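Side-chain contacts in VC0179-like protein (Escherichia coli, PDB 4XJ6), which probably synthesises cyclic dinucleotides such as cyclic GMP-AMP from ATP and GTP, as a bacterial homologue of cyclic GMP-AMP synthase: residues A[34-39]-A[161-166]; A[7-12]-A[387-392]; A[347-352]-A[361-366]; A[136-141]-A[150-155]; A[306-311]-A[319-324]. All coordinates share one frame; numbering follows the deposited sequence.

Contact 1 (A[34-39]-A[161-166])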
# COMPACT_ATOMS: atom_id res chain seq x y z
N ARG A 34 3.80 -7.68 -11.19
CA ARG A 34 2.99 -6.49 -11.44
C ARG A 34 2.61 -6.40 -12.91
O ARG A 34 1.49 -6.01 -13.25
CB ARG A 34 3.75 -5.24 -11.01
CG ARG A 34 3.00 -3.94 -11.25
CD ARG A 34 3.86 -2.73 -10.90
NE ARG A 34 5.02 -2.62 -11.78
CZ ARG A 34 5.99 -1.72 -11.63
NH1 ARG A 34 5.95 -0.85 -10.63
NH2 ARG A 34 7.00 -1.69 -12.49
N GLN A 35 3.54 -6.76 -13.79
CA GLN A 35 3.32 -6.68 -15.22
C GLN A 35 2.22 -7.64 -15.67
O GLN A 35 1.43 -7.31 -16.55
CB GLN A 35 4.61 -6.98 -15.98
CG GLN A 35 4.58 -6.57 -17.44
CD GLN A 35 5.85 -6.94 -18.17
OE1 GLN A 35 6.39 -8.04 -17.99
NE2 GLN A 35 6.35 -6.03 -18.99
N ILE A 36 2.18 -8.81 -15.05
CA ILE A 36 1.13 -9.79 -15.31
C ILE A 36 -0.26 -9.21 -15.04
O ILE A 36 -1.19 -9.40 -15.82
CB ILE A 36 1.32 -11.07 -14.46
CG1 ILE A 36 2.60 -11.81 -14.88
CG2 ILE A 36 0.11 -11.98 -14.59
CD1 ILE A 36 2.97 -12.95 -13.95
N VAL A 37 -0.39 -8.49 -13.93
CA VAL A 37 -1.65 -7.89 -13.53
C VAL A 37 -2.02 -6.72 -14.44
O VAL A 37 -3.18 -6.54 -14.81
CB VAL A 37 -1.61 -7.42 -12.07
CG1 VAL A 37 -2.90 -6.70 -11.69
CG2 VAL A 37 -1.37 -8.61 -11.16
N ARG A 38 -1.01 -5.94 -14.81
CA ARG A 38 -1.21 -4.79 -15.69
C ARG A 38 -1.70 -5.23 -17.07
O ARG A 38 -2.66 -4.67 -17.60
CB ARG A 38 0.08 -3.98 -15.83
CG ARG A 38 0.50 -3.26 -14.56
CD ARG A 38 1.67 -2.31 -14.82
NE ARG A 38 2.01 -1.53 -13.63
CZ ARG A 38 2.87 -0.52 -13.62
NH1 ARG A 38 3.49 -0.15 -14.74
NH2 ARG A 38 3.12 0.14 -12.49
N GLU A 39 -1.03 -6.23 -17.64
CA GLU A 39 -1.37 -6.73 -18.97
C GLU A 39 -2.77 -7.33 -19.01
O GLU A 39 -3.49 -7.17 -19.99
CB GLU A 39 -0.34 -7.77 -19.42
CG GLU A 39 1.03 -7.18 -19.72
CD GLU A 39 2.13 -8.22 -19.74
OE1 GLU A 39 1.84 -9.39 -19.39
OE2 GLU A 39 3.27 -7.88 -20.10
N LYS A 161 -9.92 -11.67 -10.71
CA LYS A 161 -10.65 -12.93 -10.60
C LYS A 161 -10.30 -13.87 -11.75
O LYS A 161 -10.36 -15.09 -11.60
CB LYS A 161 -12.15 -12.68 -10.56
CG LYS A 161 -12.66 -12.18 -9.22
CD LYS A 161 -14.14 -11.85 -9.27
CE LYS A 161 -14.88 -12.51 -8.12
NZ LYS A 161 -15.87 -11.60 -7.48
N SER A 162 -9.93 -13.31 -12.89
CA SER A 162 -9.48 -14.12 -14.02
C SER A 162 -8.11 -14.71 -13.73
O SER A 162 -7.81 -15.83 -14.14
CB SER A 162 -9.45 -13.29 -15.31
OG SER A 162 -8.37 -12.36 -15.28
N LEU A 163 -7.28 -13.94 -13.03
CA LEU A 163 -5.97 -14.41 -12.60
C LEU A 163 -6.12 -15.48 -11.52
O LEU A 163 -5.37 -16.47 -11.51
CB LEU A 163 -5.12 -13.25 -12.09
CG LEU A 163 -4.69 -12.22 -13.14
CD1 LEU A 163 -3.90 -11.09 -12.49
CD2 LEU A 163 -3.86 -12.90 -14.21
N GLU A 164 -7.08 -15.27 -10.63
CA GLU A 164 -7.39 -16.24 -9.58
C GLU A 164 -7.82 -17.58 -10.16
O GLU A 164 -7.31 -18.63 -9.77
CB GLU A 164 -8.49 -15.69 -8.67
CG GLU A 164 -9.06 -16.71 -7.70
CD GLU A 164 -10.17 -16.15 -6.84
OE1 GLU A 164 -11.27 -15.87 -7.38
OE2 GLU A 164 -9.95 -15.98 -5.63
N ALA A 165 -8.75 -17.52 -11.10
CA ALA A 165 -9.33 -18.72 -11.69
C ALA A 165 -8.33 -19.51 -12.53
O ALA A 165 -8.38 -20.74 -12.58
CB ALA A 165 -10.54 -18.36 -12.53
N GLU A 166 -7.42 -18.80 -13.19
CA GLU A 166 -6.48 -19.43 -14.10
C GLU A 166 -5.17 -19.85 -13.43
O GLU A 166 -4.38 -20.58 -14.03
CB GLU A 166 -6.18 -18.48 -15.27
CG GLU A 166 -7.34 -18.30 -16.24
CD GLU A 166 -7.04 -17.29 -17.32
OE1 GLU A 166 -5.97 -16.66 -17.26
OE2 GLU A 166 -7.87 -17.14 -18.24
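The forked end of L163 meets I36 and V37, one methyl to each residue, where helix 149-166 packs on the long helix 24-57. The tight half is the buried one. CD1 of L163 lies 3.8 Å from CG2 of V37 and also comes close to V37 CA, the two side chains crossing at about a right angle. A beta-branched valine suits this spot, because its short, stiff branch lets leucine approach the helix backbone. The looser half faces outward, where L163 CD2 stands 4.1 Å from CG2 of the partly exposed I36. With CG1 beside its backbone N (chi1 -66°), I36 presents that CG2 branch to the leucine, and W170 of strand 170-174 touches both I36 and L163. Polar groups take over beyond the apolar patch. On the same helices R40 pairs with E166 and also bonds to OG of S162, while R38 and R34 overlap their guanidinium groups, R38 NH2 being 3.1 Å above the plane of R34. R38 is also salt-bridged to D132, and R34 bonds to T109. This is helix-on-helix packing that holds a long N-terminal helix against the nucleotidyltransferase core.

Contact 2 (A[7-12]-A[387-392])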
# COMPACT_ATOMS: atom_id res chain seq x y z
N ASN A 7 25.82 -1.17 13.69
CA ASN A 7 26.12 -2.23 12.74
C ASN A 7 25.02 -3.29 12.70
O ASN A 7 24.78 -3.91 11.66
CB ASN A 7 27.47 -2.89 13.06
CG ASN A 7 28.63 -2.19 12.36
OD1 ASN A 7 28.95 -2.49 11.21
ND2 ASN A 7 29.26 -1.25 13.06
N TYR A 8 24.35 -3.50 13.84
CA TYR A 8 23.18 -4.35 13.89
C TYR A 8 22.15 -3.84 12.88
O TYR A 8 21.53 -4.62 12.16
CB TYR A 8 22.59 -4.38 15.30
CG TYR A 8 21.19 -4.97 15.40
CD1 TYR A 8 21.00 -6.32 15.66
CD2 TYR A 8 20.06 -4.17 15.24
CE1 TYR A 8 19.73 -6.86 15.76
CE2 TYR A 8 18.79 -4.70 15.33
CZ TYR A 8 18.63 -6.04 15.59
OH TYR A 8 17.36 -6.58 15.68
N TYR A 9 22.00 -2.52 12.84
CA TYR A 9 21.01 -1.88 11.99
C TYR A 9 21.40 -1.83 10.51
O TYR A 9 20.59 -2.13 9.64
CB TYR A 9 20.73 -0.46 12.49
CG TYR A 9 19.86 -0.37 13.73
CD1 TYR A 9 18.57 -0.88 13.73
CD2 TYR A 9 20.32 0.25 14.88
CE1 TYR A 9 17.78 -0.80 14.86
CE2 TYR A 9 19.53 0.34 16.01
CZ TYR A 9 18.26 -0.18 15.99
OH TYR A 9 17.46 -0.10 17.11
N SER A 10 22.64 -1.44 10.24
CA SER A 10 23.01 -0.99 8.90
C SER A 10 24.12 -1.77 8.19
O SER A 10 24.49 -1.41 7.07
CB SER A 10 23.42 0.48 8.96
OG SER A 10 24.58 0.63 9.76
N HIS A 11 24.66 -2.81 8.81
CA HIS A 11 25.75 -3.55 8.18
C HIS A 11 25.27 -4.26 6.93
O HIS A 11 24.17 -4.81 6.90
CB HIS A 11 26.36 -4.56 9.16
CG HIS A 11 27.72 -5.06 8.74
ND1 HIS A 11 27.93 -6.34 8.30
CD2 HIS A 11 28.92 -4.44 8.70
CE1 HIS A 11 29.21 -6.49 8.01
NE2 HIS A 11 29.83 -5.35 8.24
N ASN A 12 26.09 -4.24 5.88
CA ASN A 12 25.71 -4.88 4.62
C ASN A 12 25.54 -6.39 4.76
O ASN A 12 26.22 -7.03 5.56
CB ASN A 12 26.73 -4.55 3.53
CG ASN A 12 28.17 -4.76 3.99
OD1 ASN A 12 28.42 -5.37 5.03
ND2 ASN A 12 29.11 -4.25 3.21
N ARG A 387 19.37 -11.12 21.29
CA ARG A 387 18.08 -11.74 21.59
C ARG A 387 17.07 -10.73 22.12
O ARG A 387 15.86 -10.88 21.92
CB ARG A 387 18.25 -12.87 22.61
CG ARG A 387 18.96 -14.11 22.08
CD ARG A 387 18.75 -15.27 23.03
NE ARG A 387 19.06 -14.90 24.41
CZ ARG A 387 20.24 -15.07 24.98
NH1 ARG A 387 21.24 -15.62 24.30
NH2 ARG A 387 20.44 -14.69 26.24
N LYS A 388 17.56 -9.71 22.82
CA LYS A 388 16.68 -8.73 23.43
C LYS A 388 16.13 -7.75 22.40
O LYS A 388 14.92 -7.52 22.35
CB LYS A 388 17.42 -7.97 24.53
CG LYS A 388 16.48 -7.31 25.53
CD LYS A 388 15.63 -8.37 26.20
CE LYS A 388 14.40 -7.76 26.86
NZ LYS A 388 13.62 -8.77 27.63
N ILE A 389 17.01 -7.18 21.59
CA ILE A 389 16.59 -6.22 20.57
C ILE A 389 15.80 -6.91 19.46
O ILE A 389 15.02 -6.28 18.75
CB ILE A 389 17.80 -5.47 19.97
CG1 ILE A 389 17.34 -4.27 19.14
CG2 ILE A 389 18.65 -6.42 19.15
CD1 ILE A 389 18.45 -3.32 18.77
N ASN A 390 16.00 -8.22 19.33
CA ASN A 390 15.26 -9.01 18.35
C ASN A 390 13.85 -9.34 18.84
O ASN A 390 13.06 -9.94 18.12
CB ASN A 390 16.00 -10.30 18.02
CG ASN A 390 17.06 -10.11 16.95
OD1 ASN A 390 17.26 -9.00 16.46
ND2 ASN A 390 17.73 -11.19 16.58
N GLU A 391 13.54 -8.94 20.07
CA GLU A 391 12.17 -9.03 20.56
C GLU A 391 11.35 -7.90 19.96
O GLU A 391 10.13 -7.96 19.89
CB GLU A 391 12.12 -8.99 22.08
CG GLU A 391 12.75 -10.19 22.76
CD GLU A 391 12.73 -10.09 24.27
OE1 GLU A 391 11.85 -9.38 24.80
OE2 GLU A 391 13.60 -10.70 24.92
N ALA A 392 12.06 -6.86 19.52
CA ALA A 392 11.42 -5.69 18.92
C ALA A 392 11.27 -5.85 17.41
O ALA A 392 10.19 -5.59 16.86
CB ALA A 392 12.22 -4.45 19.25
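A buried helix-helix contact joins the two ends of the chain, with Y8 and Y9 of the short helix 6-10 lying against I389 and N390 of helix 382-393. I389 slides past the Y8 ring in the opposite direction and touches it with both branches. Its CD1 makes an off-centre CH-pi contact 4.2 Å from the Y8 ring centroid, while CG2 reaches Y8 CZ at 3.6 Å. Tyrosine suits a place that is apolar along the ring but polar at its end: Y8 OH donates a short bond, 2.5 Å, to OD1 of N390. The donor stands nearly in line with the amide C=O, at 171°, and the ring and amide planes are 44° apart. The amide is held from its other end too, since N390 ND2 bonds to the carbonyl of V397. Y9 brings OH to 3.8 Å from I389 CD1 and stacks its ring with F281. Close by, strands 3-4 and 404-405 pair antiparallel, so the N terminus is built into the C-terminal helical domain.

Contact 3 (A[347-352]-A[361-366])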
# COMPACT_ATOMS: atom_id res chain seq x y z
N PRO A 347 -8.10 12.19 10.58
CA PRO A 347 -6.67 11.99 10.81
C PRO A 347 -6.27 10.53 10.63
O PRO A 347 -7.15 9.66 10.61
CB PRO A 347 -6.49 12.44 12.26
CG PRO A 347 -7.81 12.14 12.90
CD PRO A 347 -8.84 12.41 11.83
N LEU A 348 -4.98 10.26 10.48
CA LEU A 348 -4.49 8.89 10.36
C LEU A 348 -4.71 8.15 11.67
O LEU A 348 -4.93 6.94 11.69
CB LEU A 348 -3.01 8.87 9.98
CG LEU A 348 -2.62 9.54 8.67
CD1 LEU A 348 -1.12 9.53 8.49
CD2 LEU A 348 -3.30 8.86 7.50
N PHE A 349 -4.65 8.90 12.76
CA PHE A 349 -4.79 8.35 14.10
C PHE A 349 -5.34 9.42 15.03
O PHE A 349 -4.78 10.51 15.11
CB PHE A 349 -3.43 7.84 14.61
CG PHE A 349 -3.53 6.72 15.59
CD1 PHE A 349 -3.53 5.40 15.16
CD2 PHE A 349 -3.60 6.97 16.95
CE1 PHE A 349 -3.61 4.37 16.06
CE2 PHE A 349 -3.68 5.93 17.86
CZ PHE A 349 -3.68 4.63 17.41
N PRO A 350 -6.46 9.13 15.72
CA PRO A 350 -7.13 10.14 16.54
C PRO A 350 -6.31 10.59 17.74
O PRO A 350 -5.39 9.88 18.15
CB PRO A 350 -8.40 9.42 17.00
CG PRO A 350 -8.04 7.97 16.97
CD PRO A 350 -7.12 7.82 15.79
N ALA A 351 -6.65 11.75 18.30
CA ALA A 351 -6.06 12.20 19.56
C ALA A 351 -6.51 11.26 20.67
O ALA A 351 -7.51 10.56 20.53
CB ALA A 351 -6.47 13.64 19.86
N GLU A 352 -5.76 11.27 21.78
CA GLU A 352 -5.97 10.31 22.86
C GLU A 352 -7.41 10.29 23.39
O GLU A 352 -7.95 9.23 23.69
CB GLU A 352 -5.01 10.62 24.02
CG GLU A 352 -5.00 9.57 25.11
CD GLU A 352 -3.89 9.78 26.12
OE1 GLU A 352 -3.08 10.71 25.92
OE2 GLU A 352 -3.82 9.01 27.10
N ALA A 361 -4.49 -0.30 22.45
CA ALA A 361 -3.69 -1.52 22.31
C ALA A 361 -2.44 -1.23 21.49
O ALA A 361 -1.36 -1.75 21.79
CB ALA A 361 -4.51 -2.62 21.66
N ILE A 362 -2.59 -0.41 20.46
CA ILE A 362 -1.48 -0.00 19.62
C ILE A 362 -0.47 0.85 20.39
O ILE A 362 0.73 0.61 20.34
CB ILE A 362 -1.97 0.78 18.38
CG1 ILE A 362 -2.79 -0.13 17.46
CG2 ILE A 362 -0.80 1.37 17.63
CD1 ILE A 362 -3.36 0.58 16.25
N VAL A 363 -0.98 1.85 21.10
CA VAL A 363 -0.14 2.79 21.85
C VAL A 363 0.61 2.09 22.98
O VAL A 363 1.79 2.37 23.22
CB VAL A 363 -0.97 3.95 22.43
CG1 VAL A 363 -0.08 4.93 23.18
CG2 VAL A 363 -1.74 4.66 21.32
N GLU A 364 -0.07 1.18 23.67
CA GLU A 364 0.55 0.45 24.77
C GLU A 364 1.60 -0.53 24.25
O GLU A 364 2.56 -0.85 24.95
CB GLU A 364 -0.50 -0.28 25.60
CG GLU A 364 -1.45 0.65 26.33
CD GLU A 364 -2.15 -0.03 27.49
OE1 GLU A 364 -1.68 -1.10 27.92
OE2 GLU A 364 -3.17 0.51 27.97
N THR A 365 1.42 -0.99 23.02
CA THR A 365 2.43 -1.82 22.37
C THR A 365 3.64 -0.97 22.01
O THR A 365 4.78 -1.40 22.14
CB THR A 365 1.89 -2.51 21.10
OG1 THR A 365 0.79 -3.37 21.44
CG2 THR A 365 2.99 -3.34 20.44
N MET A 366 3.37 0.25 21.55
CA MET A 366 4.42 1.20 21.20
C MET A 366 5.27 1.57 22.41
O MET A 366 6.49 1.71 22.30
CB MET A 366 3.82 2.47 20.59
CG MET A 366 3.23 2.28 19.22
SD MET A 366 2.55 3.81 18.55
CE MET A 366 2.14 3.27 16.90
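F349 is the centre of this contact, its ring reaching from a loop to two neighbouring residues of helix 357-377. At the ring edge, in its plane, CD1 of I362 lies 3.8 Å from F349 CE1. CG2 of V363 approaches another ring carbon, CE2 of F349, more loosely, at 4.2 Å. A flat aromatic residue suits the place, since the broad outer end of one ring can touch two branched side chains of consecutive helix residues. CG of F349 stands roughly anti to the backbone N (chi1 -152°), which directs the ring at the helix, while the extended CG1-CD1 arm of I362 (chi2 178°) runs past it in the opposite sense.

Further out, the ring is enclosed by other aromatic groups: F333 and H359 meet it edge-to-face, and H355 meets it at a steep angle between planes. M366, one turn beyond I362, packs on F333 as well. Within the helix, T365 OG1 donates to the A361 carbonyl oxygen at 2.7 Å, from the face opposite to the one used by T365 N.

On the loop side, the backbone is positioned by pairing of F349 with V337. There L348 and F349 together face V337, and L348 touches the bound 3'-deoxy-GTP: a classic beta bulge in the wall of the nucleotide pocket.

Contact 4 (A[136-141]-A[150-155])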
# COMPACT_ATOMS: atom_id res chain seq x y z
N MET A 136 -7.96 5.61 -15.12
CA MET A 136 -8.73 5.76 -16.35
C MET A 136 -8.93 7.23 -16.69
O MET A 136 -9.64 7.94 -15.98
CB MET A 136 -10.08 5.06 -16.25
CG MET A 136 -10.90 5.10 -17.53
SD MET A 136 -10.06 4.28 -18.90
CE MET A 136 -11.18 4.63 -20.25
N PRO A 137 -8.31 7.69 -17.79
CA PRO A 137 -8.53 9.05 -18.30
C PRO A 137 -9.97 9.24 -18.78
O PRO A 137 -10.48 8.42 -19.55
CB PRO A 137 -7.55 9.15 -19.47
CG PRO A 137 -6.53 8.09 -19.21
CD PRO A 137 -7.28 6.98 -18.56
N MET A 138 -10.62 10.30 -18.32
CA MET A 138 -12.01 10.54 -18.67
C MET A 138 -12.39 11.98 -18.37
O MET A 138 -11.63 12.71 -17.74
CB MET A 138 -12.93 9.60 -17.89
CG MET A 138 -13.01 9.92 -16.41
SD MET A 138 -14.02 8.76 -15.47
CE MET A 138 -13.04 7.27 -15.61
N THR A 139 -13.57 12.38 -18.82
CA THR A 139 -14.13 13.66 -18.40
C THR A 139 -14.40 13.59 -16.89
O THR A 139 -15.09 12.68 -16.42
CB THR A 139 -15.44 14.01 -19.14
OG1 THR A 139 -15.18 14.11 -20.54
CG2 THR A 139 -15.99 15.32 -18.63
N VAL A 140 -13.84 14.53 -16.15
CA VAL A 140 -14.09 14.61 -14.72
C VAL A 140 -14.74 15.94 -14.37
O VAL A 140 -14.10 16.99 -14.40
CB VAL A 140 -12.80 14.44 -13.89
CG1 VAL A 140 -13.07 14.71 -12.41
CG2 VAL A 140 -12.22 13.04 -14.09
N PHE A 141 -16.03 15.89 -14.06
CA PHE A 141 -16.78 17.09 -13.72
C PHE A 141 -16.43 17.56 -12.31
O PHE A 141 -15.68 16.88 -11.59
CB PHE A 141 -18.28 16.84 -13.84
CG PHE A 141 -18.70 16.35 -15.20
CD1 PHE A 141 -18.69 17.19 -16.29
CD2 PHE A 141 -19.12 15.04 -15.37
CE1 PHE A 141 -19.08 16.74 -17.54
CE2 PHE A 141 -19.51 14.58 -16.62
CZ PHE A 141 -19.50 15.43 -17.70
N THR A 150 -18.83 1.73 -10.44
CA THR A 150 -19.11 0.29 -10.41
C THR A 150 -18.53 -0.41 -11.63
O THR A 150 -17.96 -1.50 -11.53
CB THR A 150 -20.62 0.01 -10.34
OG1 THR A 150 -21.16 0.63 -9.16
CG2 THR A 150 -20.88 -1.49 -10.29
N LEU A 151 -18.67 0.23 -12.79
CA LEU A 151 -18.15 -0.31 -14.05
C LEU A 151 -16.65 -0.56 -13.94
O LEU A 151 -16.17 -1.66 -14.21
CB LEU A 151 -18.45 0.65 -15.20
CG LEU A 151 -18.37 0.15 -16.65
CD1 LEU A 151 -19.20 1.05 -17.55
CD2 LEU A 151 -16.93 0.10 -17.15
N LEU A 152 -15.92 0.48 -13.56
CA LEU A 152 -14.46 0.42 -13.45
C LEU A 152 -14.01 -0.58 -12.40
O LEU A 152 -13.01 -1.28 -12.57
CB LEU A 152 -13.90 1.81 -13.13
CG LEU A 152 -14.29 2.93 -14.09
CD1 LEU A 152 -13.87 4.28 -13.54
CD2 LEU A 152 -13.66 2.67 -15.44
N LEU A 153 -14.77 -0.65 -11.31
CA LEU A 153 -14.46 -1.58 -10.23
C LEU A 153 -14.68 -3.03 -10.66
O LEU A 153 -13.92 -3.92 -10.28
CB LEU A 153 -15.31 -1.27 -8.99
CG LEU A 153 -14.89 -0.03 -8.19
CD1 LEU A 153 -15.90 0.26 -7.09
CD2 LEU A 153 -13.49 -0.22 -7.61
N LEU A 154 -15.72 -3.25 -11.45
CA LEU A 154 -16.02 -4.59 -11.97
C LEU A 154 -14.98 -5.04 -12.99
O LEU A 154 -14.76 -6.23 -13.18
CB LEU A 154 -17.42 -4.63 -12.59
CG LEU A 154 -18.58 -4.74 -11.60
CD1 LEU A 154 -19.91 -4.79 -12.35
CD2 LEU A 154 -18.41 -5.96 -10.70
N LEU A 155 -14.36 -4.08 -13.66
CA LEU A 155 -13.30 -4.38 -14.62
C LEU A 155 -12.01 -4.77 -13.91
O LEU A 155 -11.25 -5.61 -14.40
CB LEU A 155 -13.05 -3.20 -15.55
CG LEU A 155 -14.20 -2.83 -16.49
CD1 LEU A 155 -13.77 -1.76 -17.47
CD2 LEU A 155 -14.72 -4.06 -17.23
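Helix 149-166 covers one side of the central sheet of the nucleotidyltransferase domain, and here L152 meets M138 and M136 near the far end of strand 128-138. M138 and L152 reach toward each other tip to tip, methyl on methyl, with CE of M138 3.7 Å from L152 CD1. The methionine chain runs out straight at chi2 and bends at chi3 (67°), which swings its terminal methyl to the leucine; a long, unbranched, flexible residue is well suited to bridging strand and helix. The second leucine methyl, CD2, lies 4.2 Å from CG of M136. That methionine sets out toward the helix but its end leads away, and the residue also packs on F45 of helix 24-57, so a single side chain serves two helices. M194 of the parallel neighbour strand 188-198 touches both M136 and L152 and so belongs to the same buried apolar layer. Nearer its start, the same strand 128-138 carries the magnesium ligands D129 and D131. Such all-apolar helix-on-sheet packing is characteristic of the alpha/beta core of the nucleotidyltransferase fold.

Contact 5 (A[306-311]-A[319-324])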
# COMPACT_ATOMS: atom_id res chain seq x y z
N ASN A 306 7.49 13.60 11.97
CA ASN A 306 7.06 14.64 12.89
C ASN A 306 8.04 14.76 14.05
O ASN A 306 8.36 15.85 14.50
CB ASN A 306 5.64 14.37 13.40
CG ASN A 306 4.57 14.71 12.38
OD1 ASN A 306 4.85 15.36 11.37
ND2 ASN A 306 3.34 14.27 12.63
N ILE A 307 8.50 13.60 14.51
CA ILE A 307 9.51 13.55 15.57
C ILE A 307 10.85 14.06 15.07
O ILE A 307 11.47 14.92 15.70
CB ILE A 307 9.69 12.11 16.09
CG1 ILE A 307 8.40 11.62 16.76
CG2 ILE A 307 10.84 12.04 17.07
CD1 ILE A 307 8.43 10.16 17.15
N LEU A 308 11.29 13.54 13.93
CA LEU A 308 12.60 13.88 13.39
C LEU A 308 12.67 15.32 12.88
O LEU A 308 13.76 15.87 12.73
CB LEU A 308 12.98 12.91 12.27
CG LEU A 308 13.20 11.46 12.71
CD1 LEU A 308 13.77 10.63 11.57
CD2 LEU A 308 14.11 11.40 13.92
N ASP A 309 11.51 15.91 12.61
CA ASP A 309 11.46 17.32 12.23
C ASP A 309 11.58 18.21 13.46
O ASP A 309 12.19 19.27 13.42
CB ASP A 309 10.17 17.65 11.48
CG ASP A 309 10.27 17.39 9.99
OD1 ASP A 309 11.37 17.59 9.43
OD2 ASP A 309 9.26 16.99 9.38
N ARG A 310 11.00 17.75 14.56
CA ARG A 310 10.92 18.54 15.78
C ARG A 310 12.16 18.41 16.66
O ARG A 310 12.59 19.39 17.28
CB ARG A 310 9.68 18.12 16.58
CG ARG A 310 9.42 18.96 17.82
CD ARG A 310 8.45 18.27 18.77
NE ARG A 310 7.27 17.77 18.07
CZ ARG A 310 6.77 16.55 18.22
NH1 ARG A 310 7.34 15.69 19.05
NH2 ARG A 310 5.69 16.18 17.53
N GLU A 311 12.72 17.21 16.72
CA GLU A 311 13.80 16.92 17.67
C GLU A 311 15.16 16.83 16.99
O GLU A 311 15.30 16.18 15.95
CB GLU A 311 13.50 15.62 18.41
CG GLU A 311 12.06 15.49 18.89
CD GLU A 311 11.73 16.38 20.07
OE1 GLU A 311 12.65 17.04 20.60
OE2 GLU A 311 10.55 16.43 20.48
N THR A 319 21.33 4.04 16.43
CA THR A 319 21.03 3.52 17.76
C THR A 319 20.33 4.58 18.60
O THR A 319 19.25 4.34 19.14
CB THR A 319 22.30 3.06 18.50
OG1 THR A 319 22.96 2.03 17.74
CG2 THR A 319 21.94 2.51 19.88
N GLY A 320 20.95 5.75 18.70
CA GLY A 320 20.36 6.86 19.44
C GLY A 320 19.08 7.36 18.80
O GLY A 320 18.11 7.65 19.50
N THR A 321 19.07 7.45 17.48
CA THR A 321 17.90 7.93 16.75
C THR A 321 16.68 7.04 16.95
O THR A 321 15.57 7.53 17.16
CB THR A 321 18.20 8.06 15.24
OG1 THR A 321 19.20 9.06 15.04
CG2 THR A 321 16.94 8.43 14.47
N MET A 322 16.88 5.72 16.87
CA MET A 322 15.79 4.77 17.09
C MET A 322 15.28 4.84 18.52
O MET A 322 14.09 4.67 18.77
CB MET A 322 16.24 3.35 16.76
CG MET A 322 16.34 3.05 15.27
SD MET A 322 14.78 3.31 14.39
CE MET A 322 13.75 2.07 15.16
N LYS A 323 16.19 5.09 19.46
CA LYS A 323 15.83 5.26 20.86
C LYS A 323 15.00 6.52 21.05
O LYS A 323 14.05 6.54 21.83
CB LYS A 323 17.08 5.30 21.74
CG LYS A 323 17.69 3.93 22.01
CD LYS A 323 19.08 4.06 22.60
CE LYS A 323 19.07 4.92 23.85
NZ LYS A 323 20.46 5.19 24.33
N LEU A 324 15.38 7.58 20.34
CA LEU A 324 14.63 8.83 20.36
C LEU A 324 13.22 8.62 19.83
O LEU A 324 12.24 9.08 20.43
CB LEU A 324 15.35 9.90 19.54
CG LEU A 324 14.56 11.18 19.25
CD1 LEU A 324 14.28 11.94 20.54
CD2 LEU A 324 15.31 12.06 18.25
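The flat groups here belong to E311, which rests on L324, and to its neighbour R310. The carboxylate oxygen OE2 of E311 lies in the plane of the R310 guanidinium at its edge, 3.6 Å from R310 NH1 in a salt bridge, while the carbonyl oxygen of N306 stands 3.9 Å above one face of that guanidinium, offset toward the rim. R310 has a second anionic partner in E332, so the arginine spans two carboxylates.

E311 bends at chi2 (-73°), which carries its charged end to R310 and keeps the base of the chain for the contact: E311 CB is 4.0 Å from CD2 of L324. A glutamate can serve at such a margin because its root is aliphatic and its end is charged. L324 reaches across with CG anti to its backbone N (chi1 169°), and CG2 of I307 also comes near, 4.4 Å from L324 CG. The segments lie at the end of helix 297-310, with E311 the first residue beyond it, and on the next helix, 318-335, of the C-terminal domain, a helix-loop-helix pairing with I307 also touching L328 one turn further along.

Deeper in, L308 and T321 meet at about a right angle, L308 CD2 to T321 CG2 at 4.1 Å. Threonine suits a buried helical site because its methyl can pack while OG1 bonds back to the carbonyl of D317. H313, in the connecting loop, lies against L308, T321 and L324.

The chain opens contact 2 first, at 7-12, and closes it only at 387-392, so the other four contacts are all nested within that loop. Next, 34-39 opens contact 1, closed at 161-166; inside it lies the short loop of contact 4, and both use helix 149-166, one near its end and the other near its start. Contacts 5 and 3 then follow in series and close short connections between successive elements of the C-terminal domain. None cross. Contacts 1 and 4 tie together the nucleotidyltransferase side, while 2, 3 and 5 belong to the helical side. Contact 2 touches contact 5 through Y9, which packs on T319 and M322.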